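Local coordinates for protein epimerase (Methylomonas sp. DH-1, PDB 7CJ7) that catalyses the reversible epimerisation of ketoses at C3, with highest activity toward L-ribulose, using manganese bound in a TIM-barrel active site, at residues A[12-18]-A[252-258]; A[34-38]-A[275-279]; A[37-41]-A[242-246]; A[72-78]-A[113-119]; A[89-93]-A[134-138]. All coordinates share one frame; numbering follows the deposited sequence.

Interaction 1: residues A[12-18]-A[252-258]. With SOL (L-sorbose), chain C.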
# COMPACT_ATOMS: atom_id res chain seq x y z
N HIS A 12 12.95 -15.77 -0.28
CA HIS A 12 13.54 -14.54 -0.84
C HIS A 12 14.82 -14.22 -0.07
O HIS A 12 14.83 -14.40 1.16
CB HIS A 12 12.51 -13.41 -0.79
CG HIS A 12 12.92 -12.21 -1.55
ND1 HIS A 12 13.64 -11.19 -0.97
CD2 HIS A 12 12.70 -11.84 -2.83
CE1 HIS A 12 13.86 -10.25 -1.87
NE2 HIS A 12 13.28 -10.62 -3.01
N ALA A 13 15.87 -13.76 -0.76
CA ALA A 13 17.21 -13.52 -0.18
C ALA A 13 17.11 -12.57 1.03
O ALA A 13 17.88 -12.76 1.99
CB ALA A 13 18.13 -12.98 -1.24
N LEU A 14 16.19 -11.60 1.00
CA LEU A 14 16.10 -10.51 2.01
C LEU A 14 15.58 -11.05 3.35
O LEU A 14 15.50 -10.27 4.32
CB LEU A 14 15.18 -9.40 1.49
CG LEU A 14 15.90 -8.16 0.96
CD1 LEU A 14 16.46 -7.34 2.11
CD2 LEU A 14 16.99 -8.54 -0.02
N VAL A 15 15.19 -12.32 3.39
CA VAL A 15 14.86 -12.99 4.68
C VAL A 15 16.16 -13.14 5.47
O VAL A 15 16.09 -13.11 6.71
CB VAL A 15 14.15 -14.33 4.45
CG1 VAL A 15 14.13 -15.18 5.71
CG2 VAL A 15 12.73 -14.10 3.94
N TRP A 16 17.31 -13.20 4.78
CA TRP A 16 18.61 -13.55 5.40
C TRP A 16 19.66 -12.44 5.23
O TRP A 16 20.42 -12.23 6.18
CB TRP A 16 19.14 -14.88 4.87
CG TRP A 16 18.32 -16.06 5.28
CD1 TRP A 16 18.39 -16.75 6.46
CD2 TRP A 16 17.35 -16.74 4.47
NE1 TRP A 16 17.51 -17.80 6.44
CE2 TRP A 16 16.86 -17.82 5.23
CE3 TRP A 16 16.85 -16.55 3.17
CZ2 TRP A 16 15.88 -18.69 4.75
CZ3 TRP A 16 15.89 -17.40 2.70
CH2 TRP A 16 15.42 -18.46 3.47
N SER A 17 19.75 -11.83 4.05
CA SER A 17 20.87 -10.92 3.67
C SER A 17 20.36 -9.70 2.90
O SER A 17 19.56 -9.88 1.99
CB SER A 17 21.91 -11.65 2.85
OG SER A 17 22.51 -12.68 3.61
N GLY A 18 20.87 -8.52 3.24
CA GLY A 18 20.54 -7.25 2.56
C GLY A 18 21.44 -6.99 1.36
O GLY A 18 21.12 -6.10 0.56
N ILE A 252 16.96 -6.45 8.45
CA ILE A 252 17.81 -6.77 7.27
C ILE A 252 17.47 -5.78 6.17
O ILE A 252 16.34 -5.85 5.64
CB ILE A 252 17.61 -8.23 6.81
CG1 ILE A 252 17.78 -9.24 7.95
CG2 ILE A 252 18.54 -8.54 5.64
CD1 ILE A 252 19.21 -9.51 8.33
N VAL A 253 18.42 -4.88 5.85
CA VAL A 253 18.20 -3.71 4.96
C VAL A 253 19.04 -3.88 3.69
O VAL A 253 20.26 -4.09 3.80
CB VAL A 253 18.55 -2.38 5.67
CG1 VAL A 253 18.34 -1.18 4.77
CG2 VAL A 253 17.77 -2.22 6.97
N ASP A 254 18.38 -3.82 2.53
CA ASP A 254 19.03 -3.63 1.21
C ASP A 254 18.91 -2.15 0.88
O ASP A 254 17.82 -1.68 0.56
CB ASP A 254 18.42 -4.54 0.13
CG ASP A 254 19.00 -4.36 -1.27
OD1 ASP A 254 19.27 -3.19 -1.65
OD2 ASP A 254 19.18 -5.38 -1.97
N PRO A 255 20.03 -1.39 0.98
CA PRO A 255 20.01 0.07 0.87
C PRO A 255 18.96 0.61 -0.12
O PRO A 255 18.26 1.54 0.25
CB PRO A 255 21.43 0.34 0.38
CG PRO A 255 22.26 -0.66 1.16
CD PRO A 255 21.39 -1.90 1.24
N LYS A 256 18.87 0.03 -1.31
CA LYS A 256 17.89 0.46 -2.35
C LYS A 256 16.50 -0.11 -2.04
O LYS A 256 15.59 0.71 -1.69
CB LYS A 256 18.33 0.04 -3.75
CG LYS A 256 17.31 0.40 -4.83
CD LYS A 256 17.90 0.67 -6.19
CE LYS A 256 17.58 -0.44 -7.17
NZ LYS A 256 18.37 -0.31 -8.42
N LEU A 257 16.33 -1.43 -2.18
CA LEU A 257 15.01 -2.13 -2.20
C LEU A 257 14.21 -1.78 -0.94
O LEU A 257 13.01 -1.52 -1.07
CB LEU A 257 15.24 -3.65 -2.31
CG LEU A 257 13.97 -4.51 -2.46
CD1 LEU A 257 13.16 -4.09 -3.67
CD2 LEU A 257 14.32 -5.99 -2.53
N SER A 258 14.85 -1.78 0.24
CA SER A 258 14.14 -1.64 1.53
C SER A 258 13.44 -0.28 1.61
O SER A 258 12.29 -0.24 2.11
CB SER A 258 15.07 -1.88 2.69
OG SER A 258 15.45 -3.26 2.74
C1 SOL C . 7.91 -6.03 -4.19
O1 SOL C . 6.92 -5.47 -3.35
C2 SOL C . 7.80 -7.51 -4.26
O2 SOL C . 6.76 -8.08 -3.99
C3 SOL C . 9.04 -8.31 -4.64
O3 SOL C . 8.70 -9.60 -5.10
C4 SOL C . 9.87 -7.58 -5.70
O4 SOL C . 9.09 -7.41 -6.88
C5 SOL C . 11.17 -8.31 -6.07
O5 SOL C . 11.77 -7.65 -7.18
C6 SOL C . 12.17 -8.38 -4.94
O6 SOL C . 13.33 -9.10 -5.34
O HOH W 1 14.22 -7.72 5.25

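Interaction 2: residues A[34-38]-A[275-279]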
# COMPACT_ATOMS: atom_id res chain seq x y z
N ARG A 34 19.10 -24.69 5.39
CA ARG A 34 18.87 -25.07 6.81
C ARG A 34 17.36 -25.19 7.09
O ARG A 34 16.95 -26.14 7.78
CB ARG A 34 19.53 -24.03 7.73
CG ARG A 34 19.39 -24.35 9.21
CD ARG A 34 20.54 -23.77 10.00
NE ARG A 34 20.54 -22.32 9.96
CZ ARG A 34 21.40 -21.58 9.29
NH1 ARG A 34 21.29 -20.27 9.31
NH2 ARG A 34 22.35 -22.13 8.56
N ALA A 35 16.57 -24.25 6.59
CA ALA A 35 15.11 -24.18 6.79
C ALA A 35 14.37 -25.25 5.97
O ALA A 35 13.21 -25.50 6.27
CB ALA A 35 14.62 -22.79 6.44
N GLY A 36 15.00 -25.82 4.95
CA GLY A 36 14.43 -26.93 4.15
C GLY A 36 13.79 -26.43 2.86
O GLY A 36 13.00 -27.17 2.26
N TYR A 37 14.11 -25.22 2.42
CA TYR A 37 13.64 -24.69 1.11
C TYR A 37 14.32 -25.46 -0.03
O TYR A 37 15.44 -25.99 0.14
CB TYR A 37 13.88 -23.18 1.01
CG TYR A 37 12.96 -22.37 1.88
CD1 TYR A 37 11.70 -21.98 1.45
CD2 TYR A 37 13.33 -22.01 3.16
CE1 TYR A 37 10.85 -21.25 2.26
CE2 TYR A 37 12.50 -21.26 3.98
CZ TYR A 37 11.25 -20.88 3.53
OH TYR A 37 10.41 -20.15 4.32
N ASP A 38 13.64 -25.52 -1.18
CA ASP A 38 14.14 -26.12 -2.44
C ASP A 38 15.03 -25.12 -3.18
O ASP A 38 15.98 -25.55 -3.85
CB ASP A 38 12.99 -26.56 -3.34
CG ASP A 38 12.09 -27.58 -2.68
OD1 ASP A 38 12.63 -28.60 -2.21
OD2 ASP A 38 10.87 -27.35 -2.63
N ALA A 275 11.77 -17.97 8.74
CA ALA A 275 11.80 -18.79 7.51
C ALA A 275 11.30 -20.21 7.80
O ALA A 275 10.57 -20.77 6.96
CB ALA A 275 13.19 -18.81 6.94
N GLY A 276 11.68 -20.80 8.93
CA GLY A 276 11.24 -22.15 9.31
C GLY A 276 9.73 -22.19 9.52
O GLY A 276 9.07 -23.11 9.01
N LYS A 277 9.21 -21.20 10.25
CA LYS A 277 7.76 -21.13 10.57
C LYS A 277 6.98 -20.87 9.28
O LYS A 277 5.89 -21.43 9.15
CB LYS A 277 7.49 -20.06 11.63
CG LYS A 277 7.82 -20.50 13.05
CD LYS A 277 7.46 -19.49 14.09
CE LYS A 277 7.69 -19.97 15.50
NZ LYS A 277 8.10 -18.85 16.37
N ALA A 278 7.53 -20.06 8.36
CA ALA A 278 6.87 -19.73 7.08
C ALA A 278 6.72 -21.01 6.25
O ALA A 278 5.63 -21.24 5.70
CB ALA A 278 7.63 -18.69 6.32
N LEU A 279 7.79 -21.78 6.12
CA LEU A 279 7.79 -23.00 5.27
C LEU A 279 6.75 -23.97 5.84
O LEU A 279 5.99 -24.55 5.06
CB LEU A 279 9.17 -23.63 5.21
CG LEU A 279 9.30 -24.75 4.18
CD1 LEU A 279 8.69 -24.34 2.84
CD2 LEU A 279 10.75 -25.17 4.01

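Interaction 3: residues A[37-41]-A[242-246]. With MN (manganese (II) ion), chain D; SOL (L-sorbose), chain C.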
# COMPACT_ATOMS: atom_id res chain seq x y z
N TYR A 37 14.11 -25.22 2.42
CA TYR A 37 13.64 -24.69 1.11
C TYR A 37 14.32 -25.46 -0.03
O TYR A 37 15.44 -25.99 0.14
CB TYR A 37 13.88 -23.18 1.01
CG TYR A 37 12.96 -22.37 1.88
CD1 TYR A 37 11.70 -21.98 1.45
CD2 TYR A 37 13.33 -22.01 3.16
CE1 TYR A 37 10.85 -21.25 2.26
CE2 TYR A 37 12.50 -21.26 3.98
CZ TYR A 37 11.25 -20.88 3.53
OH TYR A 37 10.41 -20.15 4.32
N ASP A 38 13.64 -25.52 -1.18
CA ASP A 38 14.14 -26.12 -2.44
C ASP A 38 15.03 -25.12 -3.18
O ASP A 38 15.98 -25.55 -3.85
CB ASP A 38 12.99 -26.56 -3.34
CG ASP A 38 12.09 -27.58 -2.68
OD1 ASP A 38 12.63 -28.60 -2.21
OD2 ASP A 38 10.87 -27.35 -2.63
N TYR A 39 14.72 -23.82 -3.11
CA TYR A 39 15.48 -22.79 -3.85
C TYR A 39 15.54 -21.51 -3.04
O TYR A 39 14.77 -21.31 -2.09
CB TYR A 39 14.88 -22.55 -5.24
CG TYR A 39 13.53 -21.89 -5.26
CD1 TYR A 39 13.40 -20.51 -5.30
CD2 TYR A 39 12.36 -22.63 -5.21
CE1 TYR A 39 12.16 -19.89 -5.32
CE2 TYR A 39 11.12 -22.02 -5.21
CZ TYR A 39 11.01 -20.65 -5.24
OH TYR A 39 9.78 -20.05 -5.23
N ILE A 40 16.49 -20.66 -3.41
CA ILE A 40 16.56 -19.25 -2.94
C ILE A 40 16.21 -18.35 -4.12
O ILE A 40 16.61 -18.66 -5.26
CB ILE A 40 17.95 -18.93 -2.36
CG1 ILE A 40 18.00 -17.49 -1.86
CG2 ILE A 40 19.03 -19.22 -3.39
CD1 ILE A 40 18.87 -17.29 -0.67
N GLU A 41 15.46 -17.29 -3.86
CA GLU A 41 15.13 -16.27 -4.87
C GLU A 41 16.11 -15.12 -4.67
O GLU A 41 16.03 -14.44 -3.65
CB GLU A 41 13.68 -15.83 -4.76
CG GLU A 41 13.26 -14.92 -5.90
CD GLU A 41 11.82 -14.50 -5.76
OE1 GLU A 41 10.94 -15.39 -5.81
OE2 GLU A 41 11.59 -13.29 -5.56
N PRO A 242 6.81 -22.40 -8.71
CA PRO A 242 7.49 -21.85 -7.55
C PRO A 242 6.53 -21.12 -6.60
O PRO A 242 5.64 -20.41 -7.04
CB PRO A 242 8.52 -20.89 -8.16
CG PRO A 242 8.72 -21.42 -9.55
CD PRO A 242 7.36 -21.93 -9.98
N ILE A 243 6.74 -21.34 -5.31
CA ILE A 243 6.09 -20.57 -4.21
C ILE A 243 7.21 -20.05 -3.31
O ILE A 243 7.88 -20.89 -2.69
CB ILE A 243 5.10 -21.46 -3.44
CG1 ILE A 243 4.04 -22.06 -4.37
CG2 ILE A 243 4.49 -20.68 -2.28
CD1 ILE A 243 3.09 -23.04 -3.69
N THR A 244 7.43 -18.74 -3.30
CA THR A 244 8.50 -18.08 -2.50
C THR A 244 7.89 -17.37 -1.30
O THR A 244 6.96 -16.56 -1.48
CB THR A 244 9.27 -17.02 -3.29
OG1 THR A 244 9.76 -17.55 -4.51
CG2 THR A 244 10.44 -16.46 -2.51
N PHE A 245 8.41 -17.66 -0.11
CA PHE A 245 8.13 -16.85 1.10
C PHE A 245 8.92 -15.55 0.97
O PHE A 245 10.15 -15.57 0.76
CB PHE A 245 8.49 -17.61 2.38
CG PHE A 245 8.48 -16.73 3.60
CD1 PHE A 245 7.35 -15.99 3.94
CD2 PHE A 245 9.60 -16.62 4.40
CE1 PHE A 245 7.35 -15.16 5.05
CE2 PHE A 245 9.59 -15.80 5.52
CZ PHE A 245 8.47 -15.08 5.85
N GLU A 246 8.21 -14.43 1.12
CA GLU A 246 8.78 -13.08 1.02
C GLU A 246 8.43 -12.30 2.28
O GLU A 246 7.25 -12.31 2.69
CB GLU A 246 8.27 -12.39 -0.24
CG GLU A 246 8.90 -11.04 -0.47
CD GLU A 246 8.70 -10.54 -1.89
OE1 GLU A 246 9.70 -10.30 -2.59
OE2 GLU A 246 7.54 -10.41 -2.28
MN MN D . 6.68 -10.19 -4.21
C1 SOL C . 7.91 -6.03 -4.19
O1 SOL C . 6.92 -5.47 -3.35
C2 SOL C . 7.80 -7.51 -4.26
O2 SOL C . 6.76 -8.08 -3.99
C3 SOL C . 9.04 -8.31 -4.64
O3 SOL C . 8.70 -9.60 -5.10
C4 SOL C . 9.87 -7.58 -5.70
O4 SOL C . 9.09 -7.41 -6.88
C5 SOL C . 11.17 -8.31 -6.07
O5 SOL C . 11.77 -7.65 -7.18
C6 SOL C . 12.17 -8.38 -4.94
O6 SOL C . 13.33 -9.10 -5.34

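Interaction 4: residues A[72-78]-A[113-119]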
# COMPACT_ATOMS: atom_id res chain seq x y z
N LEU A 72 12.96 -2.81 -11.84
CA LEU A 72 13.75 -1.77 -12.54
C LEU A 72 13.72 -0.49 -11.69
O LEU A 72 13.02 -0.45 -10.68
CB LEU A 72 13.16 -1.56 -13.93
CG LEU A 72 13.13 -2.82 -14.79
CD1 LEU A 72 12.35 -2.57 -16.07
CD2 LEU A 72 14.54 -3.31 -15.11
N SER A 73 14.49 0.51 -12.08
CA SER A 73 14.54 1.84 -11.44
C SER A 73 14.22 2.90 -12.50
O SER A 73 14.02 2.51 -13.67
CB SER A 73 15.88 2.07 -10.80
OG SER A 73 16.88 2.20 -11.80
N ALA A 74 14.13 4.17 -12.10
CA ALA A 74 13.87 5.30 -13.03
C ALA A 74 14.85 5.22 -14.21
O ALA A 74 14.44 5.42 -15.35
CB ALA A 74 13.96 6.62 -12.31
N ALA A 75 16.12 4.87 -13.95
CA ALA A 75 17.19 4.90 -14.97
C ALA A 75 17.00 3.78 -16.01
O ALA A 75 17.57 3.88 -17.11
CB ALA A 75 18.53 4.81 -14.29
N THR A 76 16.21 2.75 -15.68
CA THR A 76 16.07 1.51 -16.49
C THR A 76 14.59 1.18 -16.77
O THR A 76 14.30 0.03 -17.13
CB THR A 76 16.76 0.33 -15.79
OG1 THR A 76 16.28 0.24 -14.45
CG2 THR A 76 18.26 0.45 -15.76
N ASP A 77 13.70 2.16 -16.64
CA ASP A 77 12.23 1.96 -16.75
C ASP A 77 11.82 1.71 -18.20
O ASP A 77 11.81 2.68 -18.97
CB ASP A 77 11.50 3.18 -16.19
CG ASP A 77 9.99 3.01 -16.09
OD1 ASP A 77 9.47 2.01 -16.64
OD2 ASP A 77 9.35 3.89 -15.46
N VAL A 78 11.45 0.48 -18.56
CA VAL A 78 11.12 0.08 -19.96
C VAL A 78 9.77 0.64 -20.40
O VAL A 78 9.45 0.47 -21.59
CB VAL A 78 11.17 -1.45 -20.15
CG1 VAL A 78 12.60 -1.96 -20.06
CG2 VAL A 78 10.24 -2.19 -19.19
N TYR A 113 8.73 -5.20 -15.69
CA TYR A 113 8.00 -4.53 -16.80
C TYR A 113 7.90 -3.02 -16.56
O TYR A 113 7.33 -2.32 -17.40
CB TYR A 113 6.61 -5.16 -16.94
CG TYR A 113 5.83 -5.15 -15.66
CD1 TYR A 113 5.08 -4.04 -15.30
CD2 TYR A 113 5.89 -6.21 -14.77
CE1 TYR A 113 4.38 -4.00 -14.10
CE2 TYR A 113 5.19 -6.19 -13.58
CZ TYR A 113 4.44 -5.08 -13.24
OH TYR A 113 3.75 -5.03 -12.06
N CYS A 114 8.45 -2.52 -15.46
CA CYS A 114 8.44 -1.08 -15.12
C CYS A 114 9.40 -0.78 -13.97
O CYS A 114 9.98 -1.73 -13.40
CB CYS A 114 7.04 -0.63 -14.74
SG CYS A 114 6.50 -1.28 -13.14
N ALA A 115 9.55 0.50 -13.62
CA ALA A 115 10.29 0.92 -12.41
C ALA A 115 9.48 0.50 -11.18
O ALA A 115 8.26 0.79 -11.12
CB ALA A 115 10.56 2.40 -12.44
N LEU A 116 10.11 -0.21 -10.25
CA LEU A 116 9.49 -0.58 -8.95
C LEU A 116 9.46 0.68 -8.09
O LEU A 116 10.55 1.21 -7.81
CB LEU A 116 10.32 -1.68 -8.29
CG LEU A 116 9.82 -2.15 -6.93
CD1 LEU A 116 8.45 -2.79 -7.04
CD2 LEU A 116 10.80 -3.12 -6.30
N GLY A 117 8.27 1.15 -7.72
CA GLY A 117 8.13 2.29 -6.79
C GLY A 117 6.96 3.19 -7.14
O GLY A 117 6.10 2.77 -7.93
N LYS A 118 6.92 4.37 -6.52
CA LYS A 118 5.70 5.22 -6.50
C LYS A 118 5.72 6.21 -7.66
O LYS A 118 6.37 7.24 -7.54
CB LYS A 118 5.55 6.00 -5.19
CG LYS A 118 4.18 6.65 -5.05
CD LYS A 118 4.08 7.76 -4.04
CE LYS A 118 3.34 7.33 -2.80
NZ LYS A 118 4.08 6.24 -2.13
N TYR A 119 4.98 5.91 -8.72
CA TYR A 119 4.85 6.81 -9.89
C TYR A 119 4.07 8.03 -9.43
O TYR A 119 3.13 7.89 -8.65
CB TYR A 119 4.15 6.09 -11.04
CG TYR A 119 5.05 5.18 -11.83
CD1 TYR A 119 5.80 5.67 -12.88
CD2 TYR A 119 5.17 3.84 -11.53
CE1 TYR A 119 6.62 4.85 -13.64
CE2 TYR A 119 5.99 3.00 -12.27
CZ TYR A 119 6.72 3.51 -13.33
OH TYR A 119 7.54 2.72 -14.08
O HOH W 2 13.08 0.71 -8.19

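Interaction 5: residues A[89-93]-A[134-138]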
# COMPACT_ATOMS: atom_id res chain seq x y z
N GLY A 89 17.09 -0.40 -19.70
CA GLY A 89 16.24 -1.43 -19.10
C GLY A 89 16.39 -2.76 -19.82
O GLY A 89 16.56 -3.80 -19.15
N ASP A 90 16.35 -2.73 -21.15
CA ASP A 90 16.53 -3.94 -22.00
C ASP A 90 17.87 -4.59 -21.62
O ASP A 90 17.92 -5.82 -21.46
CB ASP A 90 16.50 -3.62 -23.50
CG ASP A 90 15.13 -3.31 -24.08
OD1 ASP A 90 14.11 -3.43 -23.36
OD2 ASP A 90 15.08 -2.91 -25.28
N GLU A 91 18.92 -3.77 -21.47
CA GLU A 91 20.30 -4.21 -21.18
C GLU A 91 20.35 -4.85 -19.78
O GLU A 91 20.91 -5.95 -19.65
CB GLU A 91 21.26 -3.04 -21.33
CG GLU A 91 22.69 -3.35 -20.93
CD GLU A 91 23.58 -2.12 -20.91
OE1 GLU A 91 23.37 -1.23 -20.04
OE2 GLU A 91 24.47 -2.03 -21.77
N LEU A 92 19.74 -4.21 -18.78
CA LEU A 92 19.67 -4.79 -17.41
C LEU A 92 18.94 -6.14 -17.47
O LEU A 92 19.41 -7.11 -16.85
CB LEU A 92 18.99 -3.81 -16.45
CG LEU A 92 19.13 -4.15 -14.97
CD1 LEU A 92 19.01 -2.91 -14.11
CD2 LEU A 92 18.11 -5.19 -14.55
N LEU A 93 17.82 -6.23 -18.18
CA LEU A 93 17.02 -7.48 -18.19
C LEU A 93 17.79 -8.60 -18.90
O LEU A 93 17.71 -9.77 -18.47
CB LEU A 93 15.67 -7.19 -18.85
CG LEU A 93 14.74 -6.29 -18.03
CD1 LEU A 93 13.62 -5.74 -18.90
CD2 LEU A 93 14.18 -7.04 -16.82
N ALA A 134 8.68 -4.27 -24.57
CA ALA A 134 9.88 -4.65 -23.79
C ALA A 134 9.74 -6.10 -23.33
O ALA A 134 10.74 -6.84 -23.33
CB ALA A 134 10.07 -3.72 -22.62
N MET A 135 8.53 -6.51 -22.92
CA MET A 135 8.35 -7.87 -22.37
C MET A 135 8.37 -8.88 -23.53
O MET A 135 8.80 -10.03 -23.31
CB MET A 135 7.07 -7.99 -21.54
CG MET A 135 7.14 -7.19 -20.25
SD MET A 135 8.55 -7.62 -19.17
CE MET A 135 9.82 -6.52 -19.79
N GLN A 136 7.96 -8.48 -24.73
CA GLN A 136 8.12 -9.33 -25.92
C GLN A 136 9.61 -9.55 -26.19
O GLN A 136 9.99 -10.71 -26.42
CB GLN A 136 7.42 -8.73 -27.13
CG GLN A 136 5.91 -8.72 -26.96
CD GLN A 136 5.22 -7.98 -28.07
OE1 GLN A 136 5.77 -7.04 -28.65
NE2 GLN A 136 4.00 -8.39 -28.37
N ARG A 137 10.41 -8.49 -26.20
CA ARG A 137 11.86 -8.60 -26.50
C ARG A 137 12.53 -9.47 -25.43
O ARG A 137 13.35 -10.34 -25.79
CB ARG A 137 12.50 -7.21 -26.62
CG ARG A 137 11.95 -6.37 -27.76
CD ARG A 137 12.81 -5.14 -28.02
NE ARG A 137 12.87 -4.23 -26.89
CZ ARG A 137 11.97 -3.29 -26.63
NH1 ARG A 137 10.92 -3.14 -27.41
NH2 ARG A 137 12.11 -2.50 -25.58
N LEU A 138 12.18 -9.26 -24.16
CA LEU A 138 12.78 -10.04 -23.04
C LEU A 138 12.35 -11.50 -23.15
O LEU A 138 13.20 -12.37 -23.03
CB LEU A 138 12.34 -9.45 -21.70
CG LEU A 138 12.76 -10.28 -20.48
CD1 LEU A 138 14.27 -10.46 -20.44
CD2 LEU A 138 12.25 -9.65 -19.20
O HOH W 3 13.32 -5.87 -22.68

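Interaction 1: residues A[12-18]-A[252-258]
His12 and Leu257 meet beside the C6 end of the bound L-sorbose. His12 NE2 lies 2.8 Å from sugar O6 in a nearly straight hydrogen bond (177°), in the plane of the imidazole, while Leu257 CD2 rests 4.0 Å from sugar C6. The ring reaches the sugar because His12 CG stands anti to the backbone N (chi1 -169°), and its other nitrogen is engaged too: Leu14 N donates to His12 ND1 across 3.2 Å. With a leucine in place of His12, sugar O6 and the Leu14 amide would probably both lose their partner. Behind this first shell, Leu14 CD1 packs 3.9 Å from Asp254 CB, the two side chains crossing at about a right angle. A water sits between the carbonyls of Leu14 and Ile252. Farther out, the CG2 branch of Ile252 presses to 3.3 Å from Gly18 N, and its CD1 approaches Trp16 O. Gly18 passes so close to Val253 O that a CB there would clash; instead a CA-H...O contact forms between Gly18 CA and Val253 O at 3.4 Å. Asp254 OD1 receives the Lys256 amide in an Asx turn, just before helix 257-260. The two barrel loops are therefore joined by apolar branches, CA-H...O contacts and water, while the direct hydrogen bond from this contact to the substrate is left to His12.

Interaction 2: residues A[34-38]-A[275-279]
Ala275 O is gripped twice: Tyr37 OH donates to it across 2.7 Å, and Leu279 N reaches it through the ordinary helical bond of 3.1 Å. The phenol arrives tilted 18° from the carbonyl plane. Since it accepts from two donors, the carbonyl serves both its own helix and the neighbouring segment. Leu279 lies against one face of the Tyr37 ring. Its CD2 methyl stands 4.0 Å from the ring centroid, nearly on the ring normal, in a CH-pi contact. A chi1 of -171° turns the Leu279 branch away from its own amide, which sets CD2 over the ring face and CD1 beside Tyr37 CE1, 3.8 Å away, and lets CD2 come within 3.4 Å of Ala35 O. Ala275 CB touches Tyr37 CE2 on one hand and Ala35 CB on the other. Helix 22-35 ends here in a Schellman motif, with Gly36 taking the positive phi that turns the chain toward strand 39-43. Outside the pair, Arg34 forms a salt bridge with Asp272, and Trp16 packs on Ala275. One strong phenol bond combined with a methyl-covered ring thus holds the end of the first barrel helix against the last, helix 271-285, and should leave the tyrosine little freedom to turn.

Interaction 3: residues A[37-41]-A[242-246]
Tyr39 OH donates to Thr244 OG1 across 2.6 Å, and Thr244 OG1 donates in turn to Glu41 OE1 across 2.8 Å. This hydrogen-bond chain runs inside the barrel between side chains that cross at about right angles. OG1 lies at the edge of the Tyr39 ring, near its plane, whereas it meets Glu41 OE1 on the anti side, 32° out of the carboxylate plane. The ring reaches in because Tyr39 CG takes the crowded position between the backbone N and carbonyl carbon (chi1 69°). Tyr209 OH and His211 also bond to Glu41 OE1, and Ser69 holds OE2, so this buried carboxylate is gripped at both oxygens. Around the chain of bonds, Pro242 CB packs 3.8 Å from Tyr39 CZ, and Thr244 CG2 lies 4.0 Å from Glu41 CB. Farther out, Phe245 CD2 comes 3.6 Å from Tyr37 OH, whose bond goes to Ala275. The strands 39-43 and 242-245 are not neighbours, since strand 8-12 runs between them, and their local axes are 65° apart. At the end of 242-246, Glu246 OE2 binds manganese at 2.1 Å together with Glu152, Asp185, His211 and sugar O2 and O3; Glu246 is probably a proton donor or acceptor, as in related epimerases. Glu41 is a second-shell residue: it bonds to His211, a manganese ligand, and to Ser69, which binds the sugar, and the bond from Thr244 probably fixes its orientation.

Interaction 4: residues A[72-78]-A[113-119]
Tyr113 O faces Val78 CG2 at 3.4 Å as the chain turns a corner after strand 107-112. At the next residue, Cys114 O approaches Leu72 CB to 3.2 Å, while the Leu72 CD1 branch lies alongside the Cys114 backbone. Ala115 pairs with Leu72 in a single parallel bridge, and its CB also touches Asp77 OD2. Leu116 N then donates to Leu72 O across 3.0 Å, coming from 45° above the carbonyl plane; a water donates to Leu72 O at 2.7 Å and to Leu116 O at 2.6 Å. The Leu116 side chain turns instead toward Leu257 and the sugar pocket. Beyond Gly117, Tyr119 comes back so that its OH donates to Asp77 OD2 across 2.6 Å, with OD2 near the ring plane and the ring 60° from the carboxylate plane. A chi1 of -173° swings the Asp77 carboxylate away from its own amide, toward the phenol. The same OH accepts the Ala115 amide at 3.0 Å, and Thr79 bonds to Asp77 OD1. Tyr119 also packs on Trp264 of the second subunit. The phenol therefore uses its proton on one loop and its oxygen on its own, joining the two loops at Asp77, while Leu116 faces the sugar and Tyr119 the second subunit.

Interaction 5: residues A[89-93]-A[134-138]
Asp90 and Arg137 form a side-on salt bridge between two neighbouring barrel helices. Arg137 NH2 donates to the syn lone pair of Asp90 OD1 across 3.1 Å, and Arg137 NE reaches Asp90 OD2 across 3.0 Å from above the carboxylate plane; a weak bond from NH2 to OD2 adds to these. Carboxylate and guanidinium planes are 60° apart, so the grip is twisted rather than flat. Arg137 bends at chi3 (-62°), which folds its guanidinium back until one face lies against Ala134 CA. A water donates to Asp90 OD1 at 2.7 Å and to Ala134 O at 2.8 Å, adding a second link. An alanine at Asp90 is likely to leave the arginine charge without its mate and its group freer to swing away from Ala134. Beside this salt bridge, toward the barrel, Leu138 CD1 comes within 3.9 Å of Leu93 CB. Met135 is bent at chi2 and chi3, curling CE round to Leu93 CD1, 4.0 Å away. The local helix axes pass 10.6 Å apart at 33°, in the parallel sense of successive TIM-barrel helices. Leu93, Met135 and Leu138 all continue inward onto Ile112 of strand 107-112, and Leu93 also onto Leu70 and Leu72 of strand 65-72.

In the fold
From the N terminus, the loop after strand 8-12 closes on residues 252-258 in interaction 1. Helix 22-35 then meets helix 271-285 in interaction 2, whose span crosses that of interaction 1. Interaction 3 starts from the same residues as interaction 2 but closes earlier, on strand 242-245, and lies within the span of interaction 1. Together these three seal the barrel seam between its first and last parts. Interactions 4 and 5 lie within all three long spans and cross each other, tying the third and fourth beta-alpha units by loop and by helix; Val78 packs on Ala134 between them. Leu257 against Leu116 connects interaction 1 to interaction 4 beside the sugar.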